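Local coordinates for protein Two-component response regulator (Geobacillus stearothermophilus, PDB 6SWI) that probably binds DNA through its C-terminal AraC-type helix-turn-helix domain and regulates transcription of arabinan-utilization genes as the output of a two-component system, at residues Ile14-Val28 / Phe51-Ala63. Residues are numbered along the deposited sequence; the frame is centred on the assembly and turned at random.
Sequences IQKHFSQSDLTLESV and FIHLLTKIRMEKA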
loop_
_atom_site.group_PDB
_atom_site.type_symbol
_atom_site.label_atom_id
_atom_site.label_comp_id
_atom_site.label_asym_id
_atom_site.label_seq_id
_atom_site.Cartn_x
_atom_site.Cartn_y
_atom_site.Cartn_z
ATOM N N ILE A 14 10.827 -1.746 0.427
ATOM C CA ILE A 14 9.387 -1.921 0.279
ATOM C C ILE A 14 8.723 -0.594 -0.074
ATOM O O ILE A 14 7.816 -0.537 -0.916
ATOM C CB ILE A 14 8.803 -2.534 1.567
ATOM C CG1 ILE A 14 9.385 -3.926 1.826
ATOM C CG2 ILE A 14 7.288 -2.605 1.494
ATOM C CD1 ILE A 14 9.272 -4.332 3.280
ATOM N N GLN A 15 9.166 0.491 0.569
ATOM C CA GLN A 15 8.568 1.838 0.326
ATOM C C GLN A 15 8.769 2.248 -1.137
ATOM O O GLN A 15 7.911 2.959 -1.687
ATOM C CB GLN A 15 9.143 2.877 1.295
ATOM C CG GLN A 15 8.642 2.702 2.723
ATOM C CD GLN A 15 9.381 3.511 3.764
ATOM O OE1 GLN A 15 10.518 3.934 3.574
ATOM N NE2 GLN A 15 8.734 3.710 4.895
ATOM N N LYS A 16 9.873 1.819 -1.741
ATOM C CA LYS A 16 10.141 2.151 -3.133
ATOM C C LYS A 16 9.486 1.193 -4.116
ATOM O O LYS A 16 9.155 1.608 -5.234
ATOM C CB LYS A 16 11.650 2.174 -3.398
ATOM C CG LYS A 16 12.319 3.516 -3.138
ATOM C CD LYS A 16 13.696 3.597 -3.784
ATOM C CE LYS A 16 14.671 2.645 -3.130
ATOM N NZ LYS A 16 16.062 2.821 -3.638
ATOM N N HIS A 17 9.288 -0.074 -3.739
ATOM C CA HIS A 17 8.961 -1.119 -4.701
ATOM C C HIS A 17 7.632 -1.807 -4.450
ATOM O O HIS A 17 7.359 -2.839 -5.070
ATOM C CB HIS A 17 10.104 -2.127 -4.810
ATOM C CG HIS A 17 11.310 -1.549 -5.459
ATOM N ND1 HIS A 17 12.495 -1.319 -4.794
ATOM C CD2 HIS A 17 11.483 -1.085 -6.716
ATOM C CE1 HIS A 17 13.355 -0.767 -5.629
ATOM N NE2 HIS A 17 12.767 -0.616 -6.802
ATOM N N PHE A 18 6.778 -1.251 -3.596
ATOM C CA PHE A 18 5.503 -1.899 -3.315
ATOM C C PHE A 18 4.645 -2.063 -4.566
ATOM O O PHE A 18 3.748 -2.909 -4.574
ATOM C CB PHE A 18 4.748 -1.091 -2.267
ATOM C CG PHE A 18 4.347 0.261 -2.752
ATOM C CD1 PHE A 18 3.164 0.441 -3.459
ATOM C CD2 PHE A 18 5.162 1.349 -2.539
ATOM C CE1 PHE A 18 2.810 1.676 -3.931
ATOM C CE2 PHE A 18 4.805 2.585 -3.003
ATOM C CZ PHE A 18 3.633 2.757 -3.693
ATOM N N SER A 19 4.885 -1.263 -5.613
ATOM C CA SER A 19 4.104 -1.388 -6.840
ATOM C C SER A 19 4.390 -2.682 -7.587
ATOM O O SER A 19 3.657 -3.008 -8.527
ATOM C CB SER A 19 4.364 -0.202 -7.775
ATOM O OG SER A 19 5.706 -0.205 -8.223
ATOM N N GLN A 20 5.420 -3.425 -7.189
ATOM C CA GLN A 20 5.859 -4.617 -7.905
ATOM C C GLN A 20 5.135 -5.845 -7.364
ATOM O O GLN A 20 5.276 -6.194 -6.187
ATOM C CB GLN A 20 7.370 -4.787 -7.775
ATOM C CG GLN A 20 8.141 -3.620 -8.333
ATOM C CD GLN A 20 7.757 -3.336 -9.769
ATOM O OE1 GLN A 20 7.908 -4.192 -10.642
ATOM N NE2 GLN A 20 7.229 -2.141 -10.021
ATOM N N SER A 21 4.353 -6.495 -8.228
ATOM C CA SER A 21 3.524 -7.589 -7.751
ATOM C C SER A 21 4.333 -8.830 -7.407
ATOM O O SER A 21 3.775 -9.752 -6.809
ATOM C CB SER A 21 2.433 -7.945 -8.757
ATOM O OG SER A 21 3.008 -8.258 -10.009
ATOM N N ASP A 22 5.616 -8.882 -7.762
ATOM C CA ASP A 22 6.478 -9.997 -7.401
ATOM C C ASP A 22 7.317 -9.717 -6.153
ATOM O O ASP A 22 8.229 -10.487 -5.841
ATOM C CB ASP A 22 7.383 -10.382 -8.576
ATOM C CG ASP A 22 8.361 -9.280 -8.950
ATOM O OD1 ASP A 22 8.148 -8.114 -8.556
ATOM O OD2 ASP A 22 9.355 -9.587 -9.640
ATOM N N LEU A 23 7.029 -8.645 -5.425
ATOM C CA LEU A 23 7.801 -8.319 -4.231
ATOM C C LEU A 23 7.388 -9.237 -3.082
ATOM O O LEU A 23 6.226 -9.225 -2.659
ATOM C CB LEU A 23 7.586 -6.854 -3.863
ATOM C CG LEU A 23 8.430 -6.336 -2.696
ATOM C CD1 LEU A 23 9.913 -6.412 -3.027
ATOM C CD2 LEU A 23 8.032 -4.916 -2.349
ATOM N N THR A 24 8.331 -10.031 -2.572
ATOM C CA THR A 24 8.048 -10.958 -1.487
ATOM C C THR A 24 9.139 -10.848 -0.431
ATOM O O THR A 24 10.228 -10.328 -0.681
ATOM C CB THR A 24 8.039 -12.415 -1.955
ATOM O OG1 THR A 24 9.363 -12.765 -2.380
ATOM C CG2 THR A 24 7.056 -12.606 -3.110
ATOM N N LEU A 25 8.834 -11.371 0.754
ATOM C CA LEU A 25 9.827 -11.420 1.820
ATOM C C LEU A 25 11.092 -12.111 1.341
ATOM O O LEU A 25 12.209 -11.603 1.518
ATOM C CB LEU A 25 9.234 -12.144 3.028
ATOM C CG LEU A 25 10.293 -12.493 4.073
ATOM C CD1 LEU A 25 10.562 -11.322 4.991
ATOM C CD2 LEU A 25 9.949 -13.752 4.853
ATOM N N GLU A 26 10.929 -13.271 0.706
ATOM C CA GLU A 26 12.084 -14.014 0.221
ATOM C C GLU A 26 12.881 -13.198 -0.788
ATOM O O GLU A 26 14.112 -13.224 -0.778
ATOM C CB GLU A 26 11.627 -15.342 -0.385
ATOM C CG GLU A 26 11.218 -16.383 0.648
ATOM C CD GLU A 26 9.758 -16.280 1.069
ATOM O OE1 GLU A 26 9.290 -17.201 1.776
ATOM O OE2 GLU A 26 9.081 -15.292 0.700
ATOM N N SER A 27 12.195 -12.453 -1.654
ATOM C CA SER A 27 12.895 -11.663 -2.662
ATOM C C SER A 27 13.672 -10.491 -2.053
ATOM O O SER A 27 14.743 -10.126 -2.559
ATOM C CB SER A 27 11.904 -11.233 -3.744
ATOM O OG SER A 27 11.207 -10.081 -3.326
ATOM N N VAL A 28 13.155 -9.887 -0.980
ATOM C CA VAL A 28 13.900 -8.838 -0.291
ATOM C C VAL A 28 15.085 -9.432 0.455
ATOM O O VAL A 28 16.181 -8.857 0.471
ATOM C CB VAL A 28 12.973 -8.039 0.643
ATOM C CG1 VAL A 28 13.758 -7.026 1.466
ATOM C CG2 VAL A 28 11.892 -7.344 -0.163
ATOM N N PHE A 51 6.081 -8.815 7.471
ATOM C CA PHE A 51 6.384 -8.275 6.149
ATOM C C PHE A 51 5.120 -8.099 5.317
ATOM O O PHE A 51 4.891 -7.034 4.736
ATOM C CB PHE A 51 7.384 -9.192 5.438
ATOM C CG PHE A 51 7.749 -8.737 4.050
ATOM C CD1 PHE A 51 6.953 -9.047 2.964
ATOM C CD2 PHE A 51 8.910 -8.017 3.835
ATOM C CE1 PHE A 51 7.299 -8.628 1.686
ATOM C CE2 PHE A 51 9.267 -7.607 2.572
ATOM C CZ PHE A 51 8.458 -7.905 1.498
ATOM N N ILE A 52 4.283 -9.136 5.231
ATOM C CA ILE A 52 3.108 -9.058 4.366
ATOM C C ILE A 52 2.151 -7.972 4.842
ATOM O O ILE A 52 1.550 -7.255 4.038
ATOM C CB ILE A 52 2.424 -10.434 4.241
ATOM C CG1 ILE A 52 1.276 -10.366 3.236
ATOM C CG2 ILE A 52 1.934 -10.943 5.593
ATOM C CD1 ILE A 52 1.729 -9.961 1.869
ATOM N N HIS A 53 1.984 -7.841 6.163
ATOM C CA HIS A 53 1.074 -6.814 6.654
ATOM C C HIS A 53 1.643 -5.423 6.409
ATOM O O HIS A 53 0.904 -4.504 6.049
ATOM C CB HIS A 53 0.755 -7.041 8.127
ATOM C CG HIS A 53 -0.050 -8.274 8.403
ATOM N ND1 HIS A 53 -0.923 -8.832 7.491
ATOM C CD2 HIS A 53 -0.106 -9.058 9.504
ATOM C CE1 HIS A 53 -1.477 -9.910 8.023
ATOM N NE2 HIS A 53 -0.998 -10.067 9.242
ATOM N N LEU A 54 2.952 -5.248 6.593
ATOM C CA LEU A 54 3.587 -3.966 6.302
ATOM C C LEU A 54 3.433 -3.611 4.828
ATOM O O LEU A 54 3.042 -2.495 4.470
ATOM C CB LEU A 54 5.064 -4.053 6.674
ATOM C CG LEU A 54 5.954 -2.893 6.240
ATOM C CD1 LEU A 54 5.508 -1.610 6.922
ATOM C CD2 LEU A 54 7.414 -3.190 6.542
ATOM N N LEU A 55 3.750 -4.555 3.948
ATOM C CA LEU A 55 3.639 -4.304 2.517
ATOM C C LEU A 55 2.197 -3.995 2.133
ATOM O O LEU A 55 1.926 -3.067 1.353
ATOM C CB LEU A 55 4.141 -5.536 1.769
ATOM C CG LEU A 55 4.021 -5.533 0.246
ATOM C CD1 LEU A 55 4.728 -4.330 -0.364
ATOM C CD2 LEU A 55 4.560 -6.833 -0.314
ATOM N N THR A 56 1.255 -4.769 2.670
ATOM C CA THR A 56 -0.149 -4.530 2.352
ATOM C C THR A 56 -0.595 -3.157 2.834
ATOM O O THR A 56 -1.313 -2.446 2.124
ATOM C CB THR A 56 -1.022 -5.642 2.938
ATOM O OG1 THR A 56 -0.601 -6.907 2.409
ATOM C CG2 THR A 56 -2.499 -5.426 2.618
ATOM N N LYS A 57 -0.172 -2.764 4.035
ATOM C CA LYS A 57 -0.550 -1.456 4.549
ATOM C C LYS A 57 -0.036 -0.340 3.650
ATOM O O LYS A 57 -0.779 0.594 3.326
ATOM C CB LYS A 57 -0.044 -1.273 5.976
ATOM C CG LYS A 57 -0.456 0.059 6.567
ATOM C CD LYS A 57 -0.254 0.076 8.062
ATOM C CE LYS A 57 1.194 -0.201 8.408
ATOM N NZ LYS A 57 1.396 -0.206 9.875
ATOM N N ILE A 58 1.225 -0.427 3.220
ATOM C CA ILE A 58 1.783 0.590 2.332
ATOM C C ILE A 58 1.005 0.638 1.027
ATOM O O ILE A 58 0.675 1.717 0.515
ATOM C CB ILE A 58 3.278 0.319 2.090
ATOM C CG1 ILE A 58 4.076 0.590 3.359
ATOM C CG2 ILE A 58 3.786 1.150 0.928
ATOM C CD1 ILE A 58 5.482 0.016 3.329
ATOM N N ARG A 59 0.691 -0.536 0.475
ATOM C CA ARG A 59 -0.063 -0.594 -0.771
ATOM C C ARG A 59 -1.447 0.020 -0.629
ATOM O O ARG A 59 -1.892 0.764 -1.510
ATOM C CB ARG A 59 -0.176 -2.041 -1.229
ATOM C CG ARG A 59 1.129 -2.595 -1.717
ATOM C CD ARG A 59 1.045 -4.078 -1.969
ATOM N NE ARG A 59 2.135 -4.499 -2.831
ATOM C CZ ARG A 59 2.457 -5.757 -3.096
ATOM N NH1 ARG A 59 1.794 -6.753 -2.531
ATOM N NH2 ARG A 59 3.455 -6.004 -3.929
ATOM N N MET A 60 -2.158 -0.305 0.451
ATOM C CA MET A 60 -3.528 0.178 0.583
ATOM C C MET A 60 -3.559 1.673 0.860
ATOM O O MET A 60 -4.466 2.376 0.392
ATOM C CB MET A 60 -4.262 -0.623 1.661
ATOM C CG MET A 60 -4.422 -2.116 1.327
ATOM S SD MET A 60 -5.300 -2.432 -0.232
ATOM C CE MET A 60 -3.974 -2.939 -1.306
ATOM N N GLU A 61 -2.571 2.186 1.591
ATOM C CA GLU A 61 -2.523 3.627 1.793
ATOM C C GLU A 61 -2.199 4.372 0.497
ATOM O O GLU A 61 -2.765 5.440 0.238
ATOM C CB GLU A 61 -1.595 3.984 2.948
ATOM C CG GLU A 61 -2.052 3.338 4.263
ATOM C CD GLU A 61 -3.041 4.190 5.051
ATOM O OE1 GLU A 61 -4.019 4.689 4.449
ATOM O OE2 GLU A 61 -2.857 4.335 6.279
ATOM N N LYS A 62 -1.324 3.816 -0.348
ATOM C CA LYS A 62 -1.100 4.424 -1.661
ATOM C C LYS A 62 -2.361 4.356 -2.511
ATOM O O LYS A 62 -2.700 5.312 -3.219
ATOM C CB LYS A 62 0.053 3.742 -2.391
ATOM C CG LYS A 62 0.329 4.333 -3.760
ATOM C CD LYS A 62 0.795 5.772 -3.626
ATOM C CE LYS A 62 1.213 6.330 -4.952
ATOM N NZ LYS A 62 1.838 7.676 -4.801
ATOM N N ALA A 63 -3.066 3.226 -2.451
ATOM C CA ALA A 63 -4.304 3.102 -3.211
ATOM C C ALA A 63 -5.319 4.138 -2.764
ATOM O O ALA A 63 -6.007 4.742 -3.593
ATOM C CB ALA A 63 -4.885 1.699 -3.046
HETATM O O HOH W 1 3.763 -8.776 -3.870
#
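In the AraC-type DNA-binding domain, two helix-turn-helix units are joined by a long linker helix, here 51-69, and the contact of I14, F18 and R59 seats helix 5-17, the turn after it and the start of helix 25-32 on that linker. I14 is a knob in a hole of F51, L54, L55 and I58: its CD1 reaches F51 CE2 at 3.4 Å, while CG2 lies 3.6 Å from L55 CD1. The first torsion of F51 (chi1 179°) swings CG opposite the backbone N, and the ring meets the start of helix 25-32, where L25 CB makes a CH-pi contact over the face, 4.0 Å from the ring centroid. Further along helix 51-69, the F18 ring rests against I58 and K62, its CE1 3.6 Å from K62 CG; the K62 amine pairs with E65. The polar part of the contact is R59, which grips F18 O side-on: NE donates in the carbonyl plane on a lone pair at 2.9 Å, while NH2 makes a longer, more bent bond (3.2 Å, N-H...O 138°), tilted from that plane. Both bonds lie close to the guanidinium plane, holding the group's rotation, and L55 CD2 packs on one face. NH2 also donates to a water that in turn donates to L23 O at 2.8 Å.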